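Local coordinates for protein FAM179B (Mus musculus, PDB 5DN7) that binds microtubules and promotes their polymerization through its TOG domains, here the second of the array, and is needed for ciliogenesis and control of cilium length, at residues L180-V192 / T218-L230. Sequence-based numbering, arbitrary orientation.
Sequences LPKLSFDLAPALV and TNVLFKAVDTVEL
Phe185 lies over Ala224 where helices 180-187 and 219-226 run side by side, their axes 8.8 Å apart and crossing at -29°. The aromatic contact is a CH-pi interaction: Ala224 CA sits over one ring face, 4.2 Å from the centroid. Chi1 of -85° sets the ring beside its own backbone N, and Thr227 CG2 meets it obliquely, 3.5 Å from Phe185 CE2. Aliphatic side chains pack on each other and on backbone carbonyls. Val220 CG2 meets Pro181 CB; Leu221 turns its CD2 branch to Ser184 CB at 3.6 Å; Ala188 CB rests 3.5 Å from Ala224 O and also touches Val228 CG1. Val228 lays both methyls against one side of the Ala188 carbonyl and reaches Val192, while the side chains of Leu191 and Val225 cross at about a right angle, meeting through CD1 and CG2. The two hydroxyls bond back to their own helical turns. Ser184 OG donates to Pro181 O (2.9 Å), which also accepts from Phe185 N; Thr227 OG1 donates in the carbonyl plane to Ala224 O (2.7 Å). One water bridges the segments, donating to Phe185 O and Thr227 OG1. An alanine at Ser184 removes the hydroxyl and would probably leave Pro181 O with Phe185 N as its remaining donor here. Behind this face, helix 196-213 touches Val220 and Leu221, and helix 237-246 covers Val225. The contact thus joins alternate helices of the TOG 2 HEAT-repeat solenoid, held by dispersion and close fit: Phe185 and Val228 contribute most, Ala188 and Ala224 allow close approach, and a single water is the polar link.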
ATOM      1  N   LEU A 180      15.464  -7.703  -6.319  1.00 18.82           N
ATOM      2  CA  LEU A 180      15.211  -8.504  -5.134  1.00 26.54           C
ATOM      3  C   LEU A 180      16.244  -8.346  -3.999  1.00 22.15           C
ATOM      4  O   LEU A 180      15.851  -8.389  -2.837  1.00 21.27           O
ATOM      5  CB  LEU A 180      15.075  -9.980  -5.519  1.00 26.24           C
ATOM      6  CG  LEU A 180      13.926 -10.335  -6.458  1.00 25.61           C
ATOM      7  CD1 LEU A 180      14.080 -11.769  -6.850  1.00 24.56           C
ATOM      8  CD2 LEU A 180      12.553 -10.093  -5.816  1.00 17.20           C
ATOM      9  N   PRO A 181      17.550  -8.196  -4.318  1.00 26.30           N
ATOM     10  CA  PRO A 181      18.502  -7.851  -3.246  1.00 25.77           C
ATOM     11  C   PRO A 181      18.130  -6.562  -2.519  1.00 25.39           C
ATOM     12  O   PRO A 181      18.105  -6.506  -1.285  1.00 21.58           O
ATOM     13  CB  PRO A 181      19.835  -7.673  -3.994  1.00 25.49           C
ATOM     14  CG  PRO A 181      19.720  -8.596  -5.159  1.00 31.32           C
ATOM     15  CD  PRO A 181      18.254  -8.573  -5.567  1.00 25.32           C
ATOM     16  N   LYS A 182      17.828  -5.533  -3.297  1.00 18.97           N
ATOM     17  CA  LYS A 182      17.486  -4.250  -2.724  1.00 25.04           C
ATOM     18  C   LYS A 182      16.287  -4.435  -1.817  1.00 25.72           C
ATOM     19  O   LYS A 182      16.290  -4.002  -0.668  1.00 20.38           O
ATOM     20  CB  LYS A 182      17.192  -3.220  -3.819  1.00 35.43           C
ATOM     21  CG  LYS A 182      16.926  -1.814  -3.282  1.00 48.32           C
ATOM     22  CD  LYS A 182      16.824  -0.780  -4.414  1.00 55.70           C
ATOM     23  CE  LYS A 182      15.511  -0.928  -5.194  1.00 58.66           C
ATOM     24  NZ  LYS A 182      15.375   0.090  -6.295  1.00 58.58           N
ATOM     25  N   LEU A 183      15.288  -5.133  -2.347  1.00 20.70           N
ATOM     26  CA  LEU A 183      14.045  -5.386  -1.651  1.00 21.32           C
ATOM     27  C   LEU A 183      14.317  -6.080  -0.318  1.00 22.97           C
ATOM     28  O   LEU A 183      13.847  -5.631   0.726  1.00 27.42           O
ATOM     29  CB  LEU A 183      13.115  -6.217  -2.539  1.00 21.48           C
ATOM     30  CG  LEU A 183      11.616  -6.142  -2.294  1.00 26.87           C
ATOM     31  CD1 LEU A 183      11.153  -4.703  -2.129  1.00 24.50           C
ATOM     32  CD2 LEU A 183      10.887  -6.801  -3.469  1.00 28.47           C
ATOM     33  N   SER A 184      15.105  -7.148  -0.332  1.00 16.07           N
ATOM     34  CA  SER A 184      15.339  -7.877   0.905  1.00 20.00           C
ATOM     35  C   SER A 184      16.135  -7.055   1.929  1.00 20.98           C
ATOM     36  O   SER A 184      15.943  -7.220   3.138  1.00 22.68           O
ATOM     37  CB  SER A 184      16.053  -9.190   0.630  1.00 20.57           C
ATOM     38  OG  SER A 184      17.296  -8.966   0.011  1.00 27.04           O
ATOM     39  N   PHE A 185      17.022  -6.183   1.457  1.00 17.10           N
ATOM     40  CA  PHE A 185      17.742  -5.312   2.382  1.00 20.69           C
ATOM     41  C   PHE A 185      16.826  -4.265   2.972  1.00 17.00           C
ATOM     42  O   PHE A 185      16.982  -3.879   4.125  1.00 20.86           O
ATOM     43  CB  PHE A 185      18.932  -4.633   1.693  1.00 24.77           C
ATOM     44  CG  PHE A 185      20.182  -5.468   1.689  1.00 27.47           C
ATOM     45  CD1 PHE A 185      20.222  -6.684   1.031  1.00 26.84           C
ATOM     46  CD2 PHE A 185      21.316  -5.032   2.333  1.00 34.32           C
ATOM     47  CE1 PHE A 185      21.361  -7.464   1.025  1.00 27.80           C
ATOM     48  CE2 PHE A 185      22.469  -5.800   2.316  1.00 40.47           C
ATOM     49  CZ  PHE A 185      22.480  -7.021   1.662  1.00 35.54           C
ATOM     50  N   ASP A 186      15.883  -3.788   2.171  1.00 17.77           N
ATOM     51  CA  ASP A 186      14.908  -2.813   2.639  1.00 22.25           C
ATOM     52  C   ASP A 186      13.916  -3.452   3.617  1.00 24.42           C
ATOM     53  O   ASP A 186      13.364  -2.771   4.482  1.00 21.43           O
ATOM     54  CB  ASP A 186      14.135  -2.188   1.465  1.00 30.13           C
ATOM     55  CG  ASP A 186      14.954  -1.152   0.689  1.00 40.62           C
ATOM     56  OD1 ASP A 186      15.994  -0.670   1.201  1.00 39.02           O
ATOM     57  OD2 ASP A 186      14.531  -0.793  -0.438  1.00 42.01           O
ATOM     58  N   LEU A 187      13.689  -4.757   3.485  1.00 17.50           N
ATOM     59  CA  LEU A 187      12.665  -5.432   4.298  1.00 14.36           C
ATOM     60  C   LEU A 187      13.252  -6.063   5.551  1.00 14.84           C
ATOM     61  O   LEU A 187      12.546  -6.295   6.514  1.00 20.18           O
ATOM     62  CB  LEU A 187      11.945  -6.505   3.482  1.00 14.94           C
ATOM     63  CG  LEU A 187      10.808  -6.049   2.562  1.00 21.85           C
ATOM     64  CD1 LEU A 187      10.324  -7.237   1.761  1.00 19.33           C
ATOM     65  CD2 LEU A 187       9.647  -5.459   3.376  1.00 20.53           C
ATOM     66  N   ALA A 188      14.547  -6.345   5.530  1.00 22.05           N
ATOM     67  CA  ALA A 188      15.208  -6.996   6.657  1.00 16.22           C
ATOM     68  C   ALA A 188      15.005  -6.302   8.028  1.00 19.26           C
ATOM     69  O   ALA A 188      14.959  -6.995   9.038  1.00 16.82           O
ATOM     70  CB  ALA A 188      16.704  -7.137   6.361  1.00 17.42           C
ATOM     71  N   PRO A 189      14.870  -4.956   8.076  1.00 16.48           N
ATOM     72  CA  PRO A 189      14.636  -4.380   9.408  1.00 16.90           C
ATOM     73  C   PRO A 189      13.314  -4.808  10.044  1.00 25.12           C
ATOM     74  O   PRO A 189      13.172  -4.784  11.266  1.00 23.67           O
ATOM     75  CB  PRO A 189      14.631  -2.873   9.143  1.00 17.02           C
ATOM     76  CG  PRO A 189      15.468  -2.716   7.927  1.00 19.21           C
ATOM     77  CD  PRO A 189      15.192  -3.908   7.090  1.00 16.49           C
ATOM     78  N   ALA A 190      12.349  -5.204   9.224  1.00 17.98           N
ATOM     79  CA  ALA A 190      11.073  -5.633   9.770  1.00 15.88           C
ATOM     80  C   ALA A 190      11.223  -6.986  10.483  1.00 15.56           C
ATOM     81  O   ALA A 190      10.417  -7.346  11.348  1.00 15.73           O
ATOM     82  CB  ALA A 190      10.036  -5.708   8.666  1.00 17.19           C
ATOM     83  N   LEU A 191      12.268  -7.725  10.126  1.00 20.79           N
ATOM     84  CA  LEU A 191      12.563  -9.002  10.770  1.00 16.46           C
ATOM     85  C   LEU A 191      12.905  -8.808  12.246  1.00 24.69           C
ATOM     86  O   LEU A 191      12.736  -9.723  13.038  1.00 22.35           O
ATOM     87  CB  LEU A 191      13.717  -9.716  10.069  1.00 17.69           C
ATOM     88  CG  LEU A 191      13.463 -10.311   8.669  1.00 19.21           C
ATOM     89  CD1 LEU A 191      14.724 -10.854   8.075  1.00 16.78           C
ATOM     90  CD2 LEU A 191      12.444 -11.408   8.783  1.00 17.37           C
ATOM     91  N   VAL A 192      13.391  -7.623  12.617  1.00 17.80           N
ATOM     92  CA  VAL A 192      13.738  -7.368  14.010  1.00 18.91           C
ATOM     93  C   VAL A 192      12.860  -6.292  14.641  1.00 18.94           C
ATOM     94  O   VAL A 192      13.262  -5.654  15.603  1.00 19.94           O
ATOM     95  CB  VAL A 192      15.217  -6.924  14.173  1.00 24.81           C
ATOM     96  CG1 VAL A 192      16.145  -8.071  13.930  1.00 26.49           C
ATOM     97  CG2 VAL A 192      15.552  -5.767  13.229  1.00 21.92           C
ATOM     98  N   THR A 218      19.745 -17.783  -2.260  1.00 69.53           N
ATOM     99  CA  THR A 218      19.247 -17.455  -0.915  1.00 63.92           C
ATOM    100  C   THR A 218      20.337 -16.766  -0.077  1.00 58.95           C
ATOM    101  O   THR A 218      20.093 -16.140   1.003  1.00 61.33           O
ATOM    102  CB  THR A 218      18.751 -18.735  -0.199  1.00 67.69           C
ATOM    103  OG1 THR A 218      17.734 -19.358  -0.987  1.00 60.93           O
ATOM    104  CG2 THR A 218      18.200 -18.435   1.185  1.00 75.50           C
ATOM    105  N   ASN A 219      21.507 -16.798  -0.672  1.00 52.61           N
ATOM    106  CA  ASN A 219      22.705 -16.328  -0.060  1.00 54.49           C
ATOM    107  C   ASN A 219      22.540 -14.855   0.286  1.00 44.56           C
ATOM    108  O   ASN A 219      22.983 -14.419   1.282  1.00 48.72           O
ATOM    109  CB  ASN A 219      23.859 -16.532  -1.035  1.00 60.44           C
ATOM    110  CG  ASN A 219      24.225 -17.998  -1.205  1.00 80.96           C
ATOM    111  OD1 ASN A 219      23.949 -18.817  -0.346  1.00 90.43           O
ATOM    112  ND2 ASN A 219      24.835 -18.334  -2.314  1.00 88.21           N
ATOM    113  N   VAL A 220      21.893 -14.121  -0.575  1.00 36.29           N
ATOM    114  CA  VAL A 220      21.678 -12.696  -0.458  1.00 36.46           C
ATOM    115  C   VAL A 220      20.680 -12.410   0.657  1.00 27.31           C
ATOM    116  O   VAL A 220      20.771 -11.372   1.313  1.00 24.98           O
ATOM    117  CB  VAL A 220      21.189 -12.087  -1.800  1.00 42.80           C
ATOM    118  CG1 VAL A 220      19.893 -12.705  -2.223  1.00 46.48           C
ATOM    119  CG2 VAL A 220      21.023 -10.595  -1.674  1.00 44.56           C
ATOM    120  N   LEU A 221      19.761 -13.352   0.894  1.00 24.29           N
ATOM    121  CA  LEU A 221      18.796 -13.233   1.980  1.00 24.02           C
ATOM    122  C   LEU A 221      19.493 -13.369   3.311  1.00 28.58           C
ATOM    123  O   LEU A 221      19.157 -12.674   4.288  1.00 23.75           O
ATOM    124  CB  LEU A 221      17.693 -14.292   1.879  1.00 26.97           C
ATOM    125  CG  LEU A 221      16.615 -14.071   0.828  1.00 29.20           C
ATOM    126  CD1 LEU A 221      15.589 -15.173   0.911  1.00 32.82           C
ATOM    127  CD2 LEU A 221      15.964 -12.720   1.033  1.00 19.20           C
ATOM    128  N   PHE A 222      20.466 -14.275   3.360  1.00 24.54           N
ATOM    129  CA  PHE A 222      21.232 -14.397   4.602  1.00 30.10           C
ATOM    130  C   PHE A 222      22.163 -13.188   4.844  1.00 33.66           C
ATOM    131  O   PHE A 222      22.402 -12.797   5.997  1.00 28.63           O
ATOM    132  CB  PHE A 222      22.014 -15.704   4.601  1.00 37.68           C
ATOM    133  CG  PHE A 222      21.133 -16.923   4.499  1.00 44.32           C
ATOM    134  CD1 PHE A 222      19.871 -16.928   5.072  1.00 43.53           C
ATOM    135  CD2 PHE A 222      21.548 -18.047   3.797  1.00 54.53           C
ATOM    136  CE1 PHE A 222      19.048 -18.044   4.977  1.00 49.22           C
ATOM    137  CE2 PHE A 222      20.725 -19.169   3.696  1.00 53.31           C
ATOM    138  CZ  PHE A 222      19.475 -19.160   4.289  1.00 46.72           C
ATOM    139  N   LYS A 223      22.659 -12.569   3.795  1.00 28.48           N
ATOM    140  CA  LYS A 223      23.371 -11.339   3.947  1.00 23.13           C
ATOM    141  C   LYS A 223      22.447 -10.236   4.454  1.00 25.49           C
ATOM    142  O   LYS A 223      22.829  -9.479   5.295  1.00 25.58           O
ATOM    143  CB  LYS A 223      24.016 -10.917   2.642  1.00 28.00           C
ATOM    144  CG  LYS A 223      24.962 -11.969   2.091  1.00 43.07           C
ATOM    145  CD  LYS A 223      25.994 -11.418   1.141  1.00 58.76           C
ATOM    146  CE  LYS A 223      25.924 -12.068  -0.214  1.00 64.39           C
ATOM    147  NZ  LYS A 223      25.878 -11.032  -1.270  1.00 68.36           N
ATOM    148  N   ALA A 224      21.243 -10.164   3.910  1.00 20.84           N
ATOM    149  CA  ALA A 224      20.242  -9.226   4.397  1.00 21.74           C
ATOM    150  C   ALA A 224      19.994  -9.418   5.898  1.00 26.95           C
ATOM    151  O   ALA A 224      19.950  -8.444   6.644  1.00 23.84           O
ATOM    152  CB  ALA A 224      18.943  -9.377   3.624  1.00 18.70           C
ATOM    153  N   VAL A 225      19.831 -10.668   6.331  1.00 24.62           N
ATOM    154  CA  VAL A 225      19.653 -10.947   7.750  1.00 20.16           C
ATOM    155  C   VAL A 225      20.901 -10.494   8.525  1.00 23.41           C
ATOM    156  O   VAL A 225      20.805 -10.019   9.660  1.00 23.30           O
ATOM    157  CB  VAL A 225      19.384 -12.450   8.020  1.00 26.64           C
ATOM    158  CG1 VAL A 225      19.351 -12.748   9.532  1.00 20.92           C
ATOM    159  CG2 VAL A 225      18.082 -12.928   7.328  1.00 19.29           C
ATOM    160  N   ASP A 226      22.073 -10.623   7.909  1.00 22.32           N
ATOM    161  CA  ASP A 226      23.291 -10.214   8.599  1.00 26.22           C
ATOM    162  C   ASP A 226      23.292  -8.720   8.874  1.00 27.69           C
ATOM    163  O   ASP A 226      23.793  -8.297   9.901  1.00 27.01           O
ATOM    164  CB  ASP A 226      24.539 -10.582   7.804  1.00 39.90           C
ATOM    165  CG  ASP A 226      24.943 -12.020   8.006  1.00 44.62           C
ATOM    166  OD1 ASP A 226      24.572 -12.595   9.051  1.00 42.81           O
ATOM    167  OD2 ASP A 226      25.631 -12.570   7.119  1.00 44.97           O
ATOM    168  N   THR A 227      22.741  -7.921   7.958  1.00 26.46           N
ATOM    169  CA  THR A 227      22.695  -6.474   8.196  1.00 30.84           C
ATOM    170  C   THR A 227      21.809  -6.029   9.384  1.00 33.76           C
ATOM    171  O   THR A 227      21.853  -4.857   9.791  1.00 34.53           O
ATOM    172  CB  THR A 227      22.217  -5.706   6.939  1.00 24.49           C
ATOM    173  OG1 THR A 227      20.813  -5.884   6.751  1.00 20.64           O
ATOM    174  CG2 THR A 227      22.963  -6.180   5.716  1.00 22.54           C
ATOM    175  N   VAL A 228      21.010  -6.927   9.955  1.00 32.11           N
ATOM    176  CA  VAL A 228      20.153  -6.492  11.049  1.00 31.38           C
ATOM    177  C   VAL A 228      20.309  -7.319  12.319  1.00 30.15           C
ATOM    178  O   VAL A 228      19.656  -7.019  13.303  1.00 33.18           O
ATOM    179  CB  VAL A 228      18.651  -6.503  10.665  1.00 20.15           C
ATOM    180  CG1 VAL A 228      18.394  -5.621   9.449  1.00 21.96           C
ATOM    181  CG2 VAL A 228      18.162  -7.914  10.451  1.00 19.66           C
ATOM    182  N   GLU A 229      21.150  -8.350  12.318  1.00 27.87           N
ATOM    183  CA  GLU A 229      21.370  -9.087  13.561  1.00 34.91           C
ATOM    184  C   GLU A 229      22.829  -9.463  13.864  1.00 45.47           C
ATOM    185  O   GLU A 229      23.422  -8.910  14.790  1.00 63.41           O
ATOM    186  CB  GLU A 229      20.516 -10.354  13.589  1.00 43.14           C
ATOM    187  CG  GLU A 229      20.720 -11.175  14.871  1.00 49.83           C
ATOM    188  CD  GLU A 229      19.420 -11.598  15.542  1.00 60.66           C
ATOM    189  OE1 GLU A 229      18.821 -10.763  16.264  1.00 59.13           O
ATOM    190  OE2 GLU A 229      19.003 -12.766  15.354  1.00 64.44           O
ATOM    191  N   LEU A 230      23.402 -10.401  13.116  1.00 49.55           N
ATOM    192  CA  LEU A 230      24.757 -10.912  13.413  1.00 54.79           C
ATOM    193  C   LEU A 230      24.788 -11.621  14.770  1.00 61.20           C
ATOM    194  O   LEU A 230      25.180 -12.788  14.863  1.00 66.82           O
ATOM    195  CB  LEU A 230      25.813  -9.793  13.407  1.00 43.14           C
ATOM    196  CG  LEU A 230      26.174  -9.058  12.121  1.00 40.52           C
ATOM    197  CD1 LEU A 230      27.434  -8.205  12.336  1.00 37.87           C
ATOM    198  CD2 LEU A 230      26.369 -10.018  10.960  1.00 42.92           C
TER
HETATM  199  O   HOH W   1      19.382  -3.642   5.461  1.00 25.55           O